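Adenylation domain (Streptomyces sp., PDB 5N9X) is a nucleotide-binding protein of the AMP-binding (ANL) family, modelled here with adenosine-5'-triphosphate and threonine. Local coordinates at residues D201-F206 with S214-W219; G250-N255 with E277-V282; G272-E277 with A297-L302; V281-E286 with P305-M310. All coordinates share one frame; numbering follows the deposited sequence.

Contact 1 (D201-F206 with S214-W219); sequences DRWLLF and SVWEIW
Strand 202-205 and the helical segment 214-219 touch with their axes 7.7 Å apart at closest approach and their directions at 146°; the segment is part of helix 213-222, and the two are the first strand and the helix of a beta-alpha-beta unit completed by strand 227-230. Leu205 and Glu217 mark the point where the two backbones come nearest. At one end, the contact is aromatic. The six-membered ring of Trp203 points its edge at the face of the five-membered ring of Trp216, a T-shaped pair with planes at 74°, and Trp203 CZ3 sits 3.6 Å from Trp216 NE1. The Trp203 ring also approaches the helix backbone obliquely, its CE3 lying 3.6 Å from Glu217 O. His319 and Phe188 add further aromatic rings round Trp216. At the other end, Leu205 has CG anti to its backbone N (chi1 178°), which carries CD1 to the helix; there it packs against CG1 of Ile218 at 3.7 Å and against CB of Ser214. Helix 79-90 meets Ile218 as well. Between these two apolar patches stands Glu217, its chain extended beyond CG so that the carboxylate reaches the end of the strand. His207 ND1 is the stronger partner of OE2, and the bond that Phe206 N gives to Glu217 OE2 is weak, 3.4 Å long with an N-H...O angle of 149°.

Contact 2 (G250-N255 with E277-V282); sequences GITVLN and ELRYVV
Thr252 O receives two backbone N-H groups from the other segment, those of Arg279 and Tyr280, both at 2.8 Å. The Tyr280 bond lies nearly in line with the carbonyl, whereas that of Arg279 comes in at a C=O...N angle of 126°; the one oxygen thus holds two successive N-H groups where the loop enters strand 280-284. Beyond it the bonding is regular: Leu254 N donates to Tyr280 O and Val282 N to Leu254 O. Close CA-H...O contacts fill in between, the shortest from Val281 CA to Leu254 O at 3.1 Å.

Apolar contacts occupy both faces of the sheet. Beside Leu254, CD2 of Leu278 lies 3.9 Å from Leu254 CB, and Val281 CG1 runs alongside the leucine's CD2. On the face of Val253 and Tyr280, Val253 CG2 meets the tyrosine ring at its edge.

The side chains with polar ends mostly touch by their carbons and bond to residues outside. Thr252 and Arg279 lie side by side, with Thr252 CB 3.7 Å from Arg279 CD; the arginine, bent at chi3 (68°), sends its guanidinium to Asp201 and Ser196, and Asp201 also takes Thr252 OG1. Asn255 turns OD1 against Val282, 3.2 Å from its CB, and Trp216 NE1 makes a weak hydrogen bond to that same oxygen. At the start of both segments, Glu277 OE2 approaches CA of Gly250, the glycine of a Schellman motif that closes the preceding helix. Strands 253-256 and 280-284, joined through helix 258-271, form a parallel beta-alpha-beta unit of the AMP-binding domain.

Contact 3 (G272-E277 with A297-L302); sequences GIDLPE and AKRFGL
Arg299 reaches from the last turn of helix 290-300 to Asp274 in the loop between helix 258-271 and strand 280-284. Its CB lies over one face of the neighbouring Phe300 ring, 3.8 Å above the plane. From there the chain leads through CG, CD and NE, bending at chi2 (-77°) and again at chi3, and folds the guanidinium back so that it lies against Phe300 CD1 on one of its own faces. NH2 makes the contact with the loop. That nitrogen gives a salt-bridge hydrogen bond of 2.9 Å to Asp274 OD1, entering on the anti side of the carboxylate and 22° out of its plane, although the oxygen lies almost within the guanidinium plane. A second, weak bond of 3.4 Å runs from Arg299 NH2 to the carbonyl O of Ile273, which also sits at the guanidinium edge.

Phe300 packs beside this polar pair. Its ring edge faces the loop, with CE1 3.9 Å from Asp274 OD1 and CZ 4.0 Å from Ile273 O, and the ring lies close to parallel with the carboxylate. Val268 of helix 258-271 touches both Phe300 and Leu275. Asp274 and Arg299 are exposed, so solvent probably screens their attraction; the salt bridge nevertheless carries the contact between loop and helix end, and the weak carbonyl bond probably adds only a little directionality.

Contact 4 (V281-E286 with P305-M310); sequences VVFGGE and PHLINM. With ATP (adenosine-5'-triphosphate), chain D; THR (threonine), chain C.
Two adjacent parallel strands lead into a binding site: Met310 O and Asn309 OD1 both accept from N6 of adenosine-5'-triphosphate, at 2.9 Å and, weakly, at 3.0 Å, and a water links Asn309 OD1 to Glu286 O. Strands 280-284 and 306-310 belong to a beta-alpha-beta unit whose crossover is helix 290-300, and, as is common in parallel alpha/beta folds, the ligand lies at the C-terminal ends of the strands. Their backbones are joined by alternating bonds, from Val281 N to His306 O, Ile308 N to Val281 O, Phe283 N to Ile308 O and Met310 N to Phe283 O. The first is nearly straight, with an N-H...O angle of 175°, while the last is bent to 150° as the pairing nears the site.

On the face of Val281 and Phe283, Leu307 CD1 presses to 3.5 Å from Val281 CB, and Pro305, which follows a cis peptide bond, sets its CG 3.6 Å from Val281 CG2. The Phe283 ring turns its edge to the partner strand, bringing CE1 to Leu307 CB at 3.9 Å; Phe261 makes an edge-to-face pair with it. The opposite face carries Val282 and Met310, whose thioether sulfur meets Val282 CG1 at 3.7 Å. With chi1 near 180°, Asn309 swings its amide away from the backbone N, bringing OD1 to N6. On the neighbouring segment Gly284, with no side chain, leaves threonine CG2 its place, and Gly285 N lies 3.1 Å from N7 of adenosine-5'-triphosphate.

Contacts 1, 2 and 4 each lie within a beta-alpha-beta unit of the AMP-binding domain; contact 3 joins a connecting loop to a helix end. Both segments of contact 1 precede those of contact 2, and their centres lie about 10 Å apart, touching where Asp201 and Arg202 meet Thr252. Contacts 2 and 4 share strand 280-284, which has strand 253-256 as one neighbour and strand 306-310 as the other; their centres are also about 10 Å apart. Contact 3 alternates in sequence with both, its centre about 11 Å from that of contact 2 and 15 Å from that of contact 4. Contact 4 thus carries the shared sheet to the ligands, whereas contact 3 lies on the periphery.

Contact 1 (D201-F206 with S214-W219)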
# COMPACT_ATOMS: atom_id res chain seq x y z
N ASP A 201 -7.47 17.88 -10.69
CA ASP A 201 -6.56 16.74 -10.77
C ASP A 201 -7.19 15.47 -11.38
O ASP A 201 -8.42 15.30 -11.42
CB ASP A 201 -5.98 16.44 -9.37
CG ASP A 201 -4.87 17.41 -8.97
OD1 ASP A 201 -3.93 17.58 -9.77
OD2 ASP A 201 -4.94 18.03 -7.88
N ARG A 202 -6.33 14.60 -11.91
CA ARG A 202 -6.71 13.26 -12.29
C ARG A 202 -5.85 12.28 -11.51
O ARG A 202 -4.61 12.31 -11.62
CB ARG A 202 -6.54 13.03 -13.78
CG ARG A 202 -7.70 13.47 -14.65
CD ARG A 202 -7.31 14.69 -15.44
NE ARG A 202 -8.27 14.98 -16.50
CZ ARG A 202 -8.05 15.84 -17.49
NH1 ARG A 202 -6.89 16.49 -17.56
NH2 ARG A 202 -8.97 16.04 -18.42
N TRP A 203 -6.50 11.42 -10.72
CA TRP A 203 -5.80 10.42 -9.94
C TRP A 203 -5.91 9.08 -10.67
O TRP A 203 -6.94 8.77 -11.27
CB TRP A 203 -6.40 10.32 -8.54
CG TRP A 203 -6.11 11.49 -7.63
CD1 TRP A 203 -6.52 12.78 -7.80
CD2 TRP A 203 -5.39 11.46 -6.40
NE1 TRP A 203 -6.08 13.55 -6.77
CE2 TRP A 203 -5.38 12.77 -5.89
CE3 TRP A 203 -4.75 10.45 -5.68
CZ2 TRP A 203 -4.75 13.11 -4.69
CZ3 TRP A 203 -4.14 10.77 -4.49
CH2 TRP A 203 -4.14 12.10 -4.00
N LEU A 204 -4.85 8.29 -10.64
CA LEU A 204 -4.89 6.99 -11.28
C LEU A 204 -5.21 5.95 -10.22
O LEU A 204 -4.55 5.92 -9.20
CB LEU A 204 -3.56 6.68 -11.98
CG LEU A 204 -3.47 5.38 -12.77
CD1 LEU A 204 -4.48 5.41 -13.91
CD2 LEU A 204 -2.06 5.16 -13.30
N LEU A 205 -6.23 5.12 -10.42
CA LEU A 205 -6.42 3.98 -9.52
C LEU A 205 -5.54 2.81 -10.04
O LEU A 205 -5.98 1.95 -10.81
CB LEU A 205 -7.89 3.58 -9.39
CG LEU A 205 -8.15 2.36 -8.49
CD1 LEU A 205 -8.01 2.76 -7.06
CD2 LEU A 205 -9.55 1.79 -8.71
N PHE A 206 -4.28 2.83 -9.63
CA PHE A 206 -3.33 1.82 -10.04
C PHE A 206 -3.39 0.55 -9.16
O PHE A 206 -3.07 -0.54 -9.62
CB PHE A 206 -1.92 2.42 -10.06
CG PHE A 206 -0.86 1.49 -10.58
CD1 PHE A 206 -0.23 0.58 -9.74
CD2 PHE A 206 -0.51 1.50 -11.92
CE1 PHE A 206 0.74 -0.28 -10.21
CE2 PHE A 206 0.47 0.63 -12.41
CZ PHE A 206 1.09 -0.26 -11.55
N SER A 214 -4.87 2.14 -2.42
CA SER A 214 -6.06 2.47 -3.21
C SER A 214 -7.03 3.41 -2.51
O SER A 214 -7.75 4.15 -3.15
CB SER A 214 -6.81 1.19 -3.60
OG SER A 214 -7.47 0.60 -2.47
N VAL A 215 -7.05 3.36 -1.18
CA VAL A 215 -7.78 4.33 -0.35
C VAL A 215 -7.31 5.76 -0.56
O VAL A 215 -8.10 6.68 -0.70
CB VAL A 215 -7.63 3.99 1.13
CG1 VAL A 215 -8.44 4.94 2.01
CG2 VAL A 215 -8.06 2.55 1.36
N TRP A 216 -6.01 5.92 -0.58
CA TRP A 216 -5.41 7.20 -0.88
C TRP A 216 -5.79 7.63 -2.28
O TRP A 216 -6.15 8.78 -2.53
CB TRP A 216 -3.91 7.09 -0.69
CG TRP A 216 -3.07 8.17 -1.20
CD1 TRP A 216 -2.24 8.10 -2.26
CD2 TRP A 216 -2.91 9.49 -0.64
NE1 TRP A 216 -1.58 9.29 -2.43
CE2 TRP A 216 -1.96 10.16 -1.44
CE3 TRP A 216 -3.48 10.16 0.45
CZ2 TRP A 216 -1.57 11.50 -1.18
CZ3 TRP A 216 -3.09 11.48 0.70
CH2 TRP A 216 -2.15 12.13 -0.11
N GLU A 217 -5.72 6.68 -3.20
CA GLU A 217 -5.97 6.97 -4.60
C GLU A 217 -7.45 7.35 -4.80
O GLU A 217 -7.74 8.39 -5.36
CB GLU A 217 -5.58 5.77 -5.48
CG GLU A 217 -4.08 5.57 -5.63
CD GLU A 217 -3.70 4.29 -6.42
OE1 GLU A 217 -4.49 3.32 -6.44
OE2 GLU A 217 -2.61 4.27 -7.03
N ILE A 218 -8.35 6.51 -4.34
CA ILE A 218 -9.79 6.75 -4.50
C ILE A 218 -10.24 8.06 -3.84
O ILE A 218 -10.91 8.91 -4.47
CB ILE A 218 -10.63 5.59 -3.89
CG1 ILE A 218 -10.50 4.31 -4.73
CG2 ILE A 218 -12.08 6.00 -3.71
CD1 ILE A 218 -10.66 2.98 -3.91
N TRP A 219 -9.87 8.23 -2.56
CA TRP A 219 -10.35 9.36 -1.79
C TRP A 219 -9.56 10.63 -2.07
O TRP A 219 -10.08 11.73 -1.89
CB TRP A 219 -10.35 8.98 -0.31
CG TRP A 219 -11.49 8.07 -0.09
CD1 TRP A 219 -11.45 6.72 0.13
CD2 TRP A 219 -12.88 8.42 -0.18
NE1 TRP A 219 -12.71 6.22 0.22
CE2 TRP A 219 -13.61 7.23 0.05
CE3 TRP A 219 -13.57 9.61 -0.41
CZ2 TRP A 219 -15.02 7.21 0.04
CZ3 TRP A 219 -14.96 9.59 -0.40
CH2 TRP A 219 -15.67 8.40 -0.18

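Contact 2 (G250-N255 with E277-V282)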
# COMPACT_ATOMS: atom_id res chain seq x y z
N GLY A 250 -4.18 11.96 -19.00
CA GLY A 250 -3.79 13.24 -18.41
C GLY A 250 -3.58 13.25 -16.90
O GLY A 250 -3.85 14.25 -16.24
N ILE A 251 -3.11 12.14 -16.37
CA ILE A 251 -2.93 11.99 -14.93
C ILE A 251 -2.00 13.04 -14.31
O ILE A 251 -0.91 13.31 -14.82
CB ILE A 251 -2.43 10.56 -14.64
CG1 ILE A 251 -3.61 9.60 -14.83
CG2 ILE A 251 -1.87 10.44 -13.23
CD1 ILE A 251 -3.20 8.32 -15.42
N THR A 252 -2.46 13.65 -13.23
CA THR A 252 -1.67 14.65 -12.52
C THR A 252 -1.10 14.11 -11.19
O THR A 252 -0.12 14.64 -10.66
CB THR A 252 -2.52 15.92 -12.23
OG1 THR A 252 -3.61 15.59 -11.37
CG2 THR A 252 -3.09 16.50 -13.53
N VAL A 253 -1.72 13.07 -10.64
CA VAL A 253 -1.27 12.49 -9.38
C VAL A 253 -1.06 10.99 -9.52
O VAL A 253 -2.02 10.22 -9.52
CB VAL A 253 -2.27 12.77 -8.22
CG1 VAL A 253 -1.75 12.15 -6.92
CG2 VAL A 253 -2.49 14.28 -8.05
N LEU A 254 0.19 10.58 -9.65
CA LEU A 254 0.48 9.16 -9.83
C LEU A 254 1.09 8.57 -8.54
O LEU A 254 2.04 9.13 -7.97
CB LEU A 254 1.41 8.96 -11.05
CG LEU A 254 1.99 7.55 -11.21
CD1 LEU A 254 0.91 6.55 -11.51
CD2 LEU A 254 3.00 7.53 -12.32
N ASN A 255 0.49 7.47 -8.08
CA ASN A 255 0.99 6.68 -6.93
C ASN A 255 1.63 5.36 -7.36
O ASN A 255 1.03 4.58 -8.08
CB ASN A 255 -0.14 6.40 -5.94
CG ASN A 255 -0.59 7.63 -5.20
OD1 ASN A 255 -0.00 8.01 -4.19
ND2 ASN A 255 -1.65 8.27 -5.70
N GLU A 277 1.55 16.83 -17.88
CA GLU A 277 0.47 17.03 -16.92
C GLU A 277 0.75 16.48 -15.51
O GLU A 277 0.07 16.86 -14.55
CB GLU A 277 -0.83 16.41 -17.47
CG GLU A 277 -1.21 16.95 -18.85
CD GLU A 277 -2.68 16.78 -19.15
OE1 GLU A 277 -3.50 17.46 -18.51
OE2 GLU A 277 -3.01 15.99 -20.05
N LEU A 278 1.73 15.58 -15.39
CA LEU A 278 2.07 15.02 -14.07
C LEU A 278 2.51 16.10 -13.06
O LEU A 278 3.49 16.82 -13.30
CB LEU A 278 3.17 13.96 -14.17
CG LEU A 278 2.78 12.53 -13.78
CD1 LEU A 278 3.97 11.58 -13.76
CD2 LEU A 278 2.09 12.54 -12.44
N ARG A 279 1.79 16.19 -11.95
CA ARG A 279 2.14 17.15 -10.90
C ARG A 279 2.83 16.46 -9.74
O ARG A 279 3.76 16.99 -9.17
CB ARG A 279 0.91 17.92 -10.39
CG ARG A 279 0.12 18.65 -11.45
CD ARG A 279 -1.21 19.15 -10.88
NE ARG A 279 -1.01 20.21 -9.90
CZ ARG A 279 -1.36 20.14 -8.62
NH1 ARG A 279 -1.93 19.03 -8.13
NH2 ARG A 279 -1.13 21.17 -7.81
N TYR A 280 2.36 15.26 -9.40
CA TYR A 280 2.95 14.50 -8.29
C TYR A 280 3.15 13.04 -8.61
O TYR A 280 2.27 12.39 -9.16
CB TYR A 280 2.07 14.57 -7.03
CG TYR A 280 1.94 15.91 -6.36
CD1 TYR A 280 2.92 16.37 -5.49
CD2 TYR A 280 0.80 16.68 -6.54
CE1 TYR A 280 2.79 17.60 -4.84
CE2 TYR A 280 0.64 17.89 -5.90
CZ TYR A 280 1.64 18.36 -5.05
OH TYR A 280 1.48 19.57 -4.41
N VAL A 281 4.31 12.52 -8.26
CA VAL A 281 4.45 11.08 -8.16
C VAL A 281 4.74 10.77 -6.70
O VAL A 281 5.67 11.28 -6.14
CB VAL A 281 5.54 10.53 -9.06
CG1 VAL A 281 5.36 9.03 -9.26
CG2 VAL A 281 5.49 11.23 -10.41
N VAL A 282 3.90 9.94 -6.09
CA VAL A 282 4.01 9.62 -4.68
C VAL A 282 4.44 8.19 -4.59
O VAL A 282 3.85 7.35 -5.24
CB VAL A 282 2.66 9.83 -3.92
CG1 VAL A 282 2.70 9.19 -2.55
CG2 VAL A 282 2.32 11.29 -3.81

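Contact 3 (G272-E277 with A297-L302)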
# COMPACT_ATOMS: atom_id res chain seq x y z
N GLY A 272 10.20 7.20 -24.98
CA GLY A 272 10.37 8.64 -25.00
C GLY A 272 9.08 9.38 -24.72
O GLY A 272 8.76 10.42 -25.31
N ILE A 273 8.31 8.85 -23.79
CA ILE A 273 7.04 9.47 -23.50
C ILE A 273 7.21 10.76 -22.68
O ILE A 273 8.09 10.86 -21.81
CB ILE A 273 6.12 8.49 -22.78
CG1 ILE A 273 5.88 7.26 -23.67
CG2 ILE A 273 4.81 9.16 -22.42
CD1 ILE A 273 5.18 6.09 -22.95
N ASP A 274 6.41 11.77 -22.98
CA ASP A 274 6.43 12.96 -22.16
C ASP A 274 5.19 12.98 -21.28
O ASP A 274 4.12 12.51 -21.69
CB ASP A 274 6.54 14.23 -23.02
CG ASP A 274 6.94 15.46 -22.21
OD1 ASP A 274 7.86 15.35 -21.35
OD2 ASP A 274 6.33 16.53 -22.42
N LEU A 275 5.31 13.49 -20.07
CA LEU A 275 4.16 13.57 -19.18
C LEU A 275 3.95 14.97 -18.60
O LEU A 275 4.03 15.16 -17.39
CB LEU A 275 4.28 12.54 -18.07
CG LEU A 275 4.47 11.09 -18.54
CD1 LEU A 275 5.08 10.19 -17.47
CD2 LEU A 275 3.19 10.53 -19.08
N PRO A 276 3.68 15.96 -19.46
CA PRO A 276 3.67 17.36 -18.98
C PRO A 276 2.58 17.66 -17.93
O PRO A 276 2.70 18.63 -17.18
CB PRO A 276 3.40 18.15 -20.26
CG PRO A 276 2.62 17.20 -21.12
CD PRO A 276 3.27 15.87 -20.87
N GLU A 277 1.55 16.83 -17.88
CA GLU A 277 0.47 17.03 -16.92
C GLU A 277 0.75 16.48 -15.51
O GLU A 277 0.07 16.86 -14.55
CB GLU A 277 -0.83 16.41 -17.47
CG GLU A 277 -1.21 16.95 -18.85
CD GLU A 277 -2.68 16.78 -19.15
OE1 GLU A 277 -3.50 17.46 -18.51
OE2 GLU A 277 -3.01 15.99 -20.05
N ALA A 297 15.01 11.50 -12.84
CA ALA A 297 15.36 12.88 -12.51
C ALA A 297 16.19 13.56 -13.60
O ALA A 297 16.11 14.76 -13.78
CB ALA A 297 16.08 12.93 -11.17
N LYS A 298 16.97 12.80 -14.35
CA LYS A 298 17.70 13.45 -15.43
C LYS A 298 16.78 13.88 -16.58
O LYS A 298 17.06 14.88 -17.25
CB LYS A 298 18.81 12.56 -15.97
CG LYS A 298 20.07 13.37 -16.21
CD LYS A 298 20.64 13.13 -17.60
CE LYS A 298 22.15 13.37 -17.62
NZ LYS A 298 22.72 13.02 -18.96
N ARG A 299 15.68 13.15 -16.79
CA ARG A 299 14.75 13.49 -17.88
C ARG A 299 13.82 14.64 -17.57
O ARG A 299 13.64 15.53 -18.40
CB ARG A 299 13.90 12.29 -18.29
CG ARG A 299 14.28 11.79 -19.66
CD ARG A 299 13.72 12.70 -20.76
NE ARG A 299 12.27 12.64 -20.97
CZ ARG A 299 11.47 13.70 -21.08
NH1 ARG A 299 11.95 14.92 -20.90
NH2 ARG A 299 10.18 13.55 -21.31
N PHE A 300 13.22 14.59 -16.39
CA PHE A 300 12.19 15.54 -15.98
C PHE A 300 12.67 16.52 -14.92
O PHE A 300 12.00 17.50 -14.61
CB PHE A 300 10.97 14.79 -15.43
CG PHE A 300 10.41 13.78 -16.37
CD1 PHE A 300 9.63 14.17 -17.45
CD2 PHE A 300 10.66 12.44 -16.19
CE1 PHE A 300 9.10 13.22 -18.33
CE2 PHE A 300 10.14 11.49 -17.05
CZ PHE A 300 9.37 11.89 -18.13
N GLY A 301 13.81 16.25 -14.32
CA GLY A 301 14.19 17.01 -13.15
C GLY A 301 13.35 16.63 -11.93
O GLY A 301 12.75 15.56 -11.87
N LEU A 302 13.33 17.54 -10.95
CA LEU A 302 12.76 17.28 -9.65
C LEU A 302 11.70 18.33 -9.32
O LEU A 302 11.12 18.31 -8.25
CB LEU A 302 13.87 17.28 -8.60
CG LEU A 302 14.65 15.96 -8.50
CD1 LEU A 302 15.68 16.01 -7.41
CD2 LEU A 302 13.70 14.82 -8.22

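Contact 4 (V281-E286 with P305-M310)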
# COMPACT_ATOMS: atom_id res chain seq x y z
N VAL A 281 4.31 12.52 -8.26
CA VAL A 281 4.45 11.08 -8.16
C VAL A 281 4.74 10.77 -6.70
O VAL A 281 5.67 11.28 -6.14
CB VAL A 281 5.54 10.53 -9.06
CG1 VAL A 281 5.36 9.03 -9.26
CG2 VAL A 281 5.49 11.23 -10.41
N VAL A 282 3.90 9.94 -6.09
CA VAL A 282 4.01 9.62 -4.68
C VAL A 282 4.44 8.19 -4.59
O VAL A 282 3.85 7.35 -5.24
CB VAL A 282 2.66 9.83 -3.92
CG1 VAL A 282 2.70 9.19 -2.55
CG2 VAL A 282 2.32 11.29 -3.81
N PHE A 283 5.48 7.93 -3.81
CA PHE A 283 5.97 6.58 -3.61
C PHE A 283 5.50 6.08 -2.27
O PHE A 283 5.49 6.84 -1.29
CB PHE A 283 7.50 6.52 -3.66
CG PHE A 283 8.08 7.07 -4.93
CD1 PHE A 283 8.25 8.45 -5.09
CD2 PHE A 283 8.46 6.23 -5.96
CE1 PHE A 283 8.80 8.97 -6.25
CE2 PHE A 283 9.02 6.75 -7.13
CZ PHE A 283 9.19 8.12 -7.28
N GLY A 284 5.17 4.80 -2.20
CA GLY A 284 4.91 4.19 -0.91
C GLY A 284 5.14 2.70 -0.87
O GLY A 284 5.08 2.02 -1.89
N GLY A 285 5.39 2.18 0.32
CA GLY A 285 5.28 0.76 0.55
C GLY A 285 6.58 0.00 0.54
O GLY A 285 6.62 -1.14 0.99
N GLU A 286 7.65 0.61 0.02
CA GLU A 286 8.95 -0.04 -0.05
C GLU A 286 10.01 0.98 0.22
O GLU A 286 9.74 2.17 0.14
CB GLU A 286 9.21 -0.68 -1.41
CG GLU A 286 8.08 -1.52 -1.92
CD GLU A 286 8.47 -2.37 -3.11
OE1 GLU A 286 8.97 -1.83 -4.12
OE2 GLU A 286 8.25 -3.60 -3.03
N PRO A 305 7.09 16.51 -12.37
CA PRO A 305 6.30 16.54 -11.14
C PRO A 305 7.19 16.58 -9.90
O PRO A 305 8.40 16.35 -10.01
CB PRO A 305 5.51 15.23 -11.19
CG PRO A 305 6.39 14.30 -11.97
CD PRO A 305 6.98 15.20 -13.04
N HIS A 306 6.61 16.88 -8.74
CA HIS A 306 7.32 16.64 -7.48
C HIS A 306 7.43 15.13 -7.23
O HIS A 306 6.53 14.37 -7.56
CB HIS A 306 6.62 17.33 -6.29
CG HIS A 306 6.40 18.80 -6.47
ND1 HIS A 306 7.43 19.71 -6.46
CD2 HIS A 306 5.26 19.52 -6.62
CE1 HIS A 306 6.94 20.93 -6.62
NE2 HIS A 306 5.62 20.84 -6.72
N LEU A 307 8.56 14.70 -6.68
CA LEU A 307 8.65 13.33 -6.21
C LEU A 307 8.59 13.34 -4.69
O LEU A 307 9.35 14.06 -4.04
CB LEU A 307 9.91 12.64 -6.73
CG LEU A 307 9.93 12.24 -8.22
CD1 LEU A 307 8.57 12.31 -8.90
CD2 LEU A 307 10.89 13.08 -8.98
N ILE A 308 7.63 12.58 -4.16
CA ILE A 308 7.37 12.49 -2.73
C ILE A 308 7.43 11.05 -2.26
O ILE A 308 6.68 10.17 -2.72
CB ILE A 308 5.98 13.09 -2.36
CG1 ILE A 308 6.04 14.61 -2.34
CG2 ILE A 308 5.53 12.60 -0.99
CD1 ILE A 308 5.87 15.24 -3.65
N ASN A 309 8.35 10.79 -1.34
CA ASN A 309 8.44 9.47 -0.76
C ASN A 309 7.57 9.52 0.47
O ASN A 309 7.64 10.47 1.22
CB ASN A 309 9.88 9.07 -0.41
CG ASN A 309 9.93 7.66 0.14
OD1 ASN A 309 8.97 6.91 0.00
ND2 ASN A 309 11.06 7.28 0.75
N MET A 310 6.70 8.53 0.64
CA MET A 310 5.90 8.47 1.87
C MET A 310 6.08 7.13 2.57
O MET A 310 5.76 6.09 2.00
CB MET A 310 4.41 8.73 1.59
CG MET A 310 4.13 10.12 1.04
SD MET A 310 2.38 10.59 0.85
CE MET A 310 2.05 11.32 2.48
PG ATP D . 2.29 -6.14 7.89
O1G ATP D . 3.45 -5.79 8.82
O2G ATP D . 1.77 -7.53 8.05
O3G ATP D . 1.14 -5.15 7.91
PB ATP D . 3.28 -4.92 5.42
O1B ATP D . 4.55 -4.38 6.08
O2B ATP D . 3.26 -5.16 3.94
O3B ATP D . 2.90 -6.20 6.35
PA ATP D . 1.69 -2.68 5.05
O1A ATP D . 1.06 -1.77 6.08
O2A ATP D . 0.98 -2.85 3.71
O3A ATP D . 1.95 -4.09 5.75
O5' ATP D . 3.26 -2.32 4.75
C5' ATP D . 4.02 -1.33 5.44
C4' ATP D . 5.50 -1.72 5.46
O4' ATP D . 6.15 -1.33 4.26
C3' ATP D . 6.29 -1.14 6.62
O3' ATP D . 6.51 -2.21 7.54
C2' ATP D . 7.61 -0.69 6.04
O2' ATP D . 8.60 -1.66 6.37
C1' ATP D . 7.41 -0.71 4.53
N9 ATP D . 7.40 0.67 3.96
C8 ATP D . 6.29 1.37 3.64
N7 ATP D . 6.59 2.59 3.13
C5 ATP D . 7.93 2.68 3.10
C6 ATP D . 8.89 3.72 2.66
N6 ATP D . 8.45 4.89 2.16
N1 ATP D . 10.21 3.45 2.79
C2 ATP D . 10.62 2.28 3.32
N3 ATP D . 9.81 1.28 3.73
C4 ATP D . 8.46 1.42 3.65
N THR C . 0.25 1.60 3.28
CA THR C . 1.00 1.03 2.15
C THR C . 1.79 -0.13 2.69
O THR C . 2.42 -0.97 2.02
CB THR C . 1.97 2.05 1.50
OG1 THR C . 2.76 2.69 2.52
CG2 THR C . 1.20 3.08 0.69
OXT THR C . 1.77 -0.15 3.91
O HOH W 1 8.49 4.05 -1.11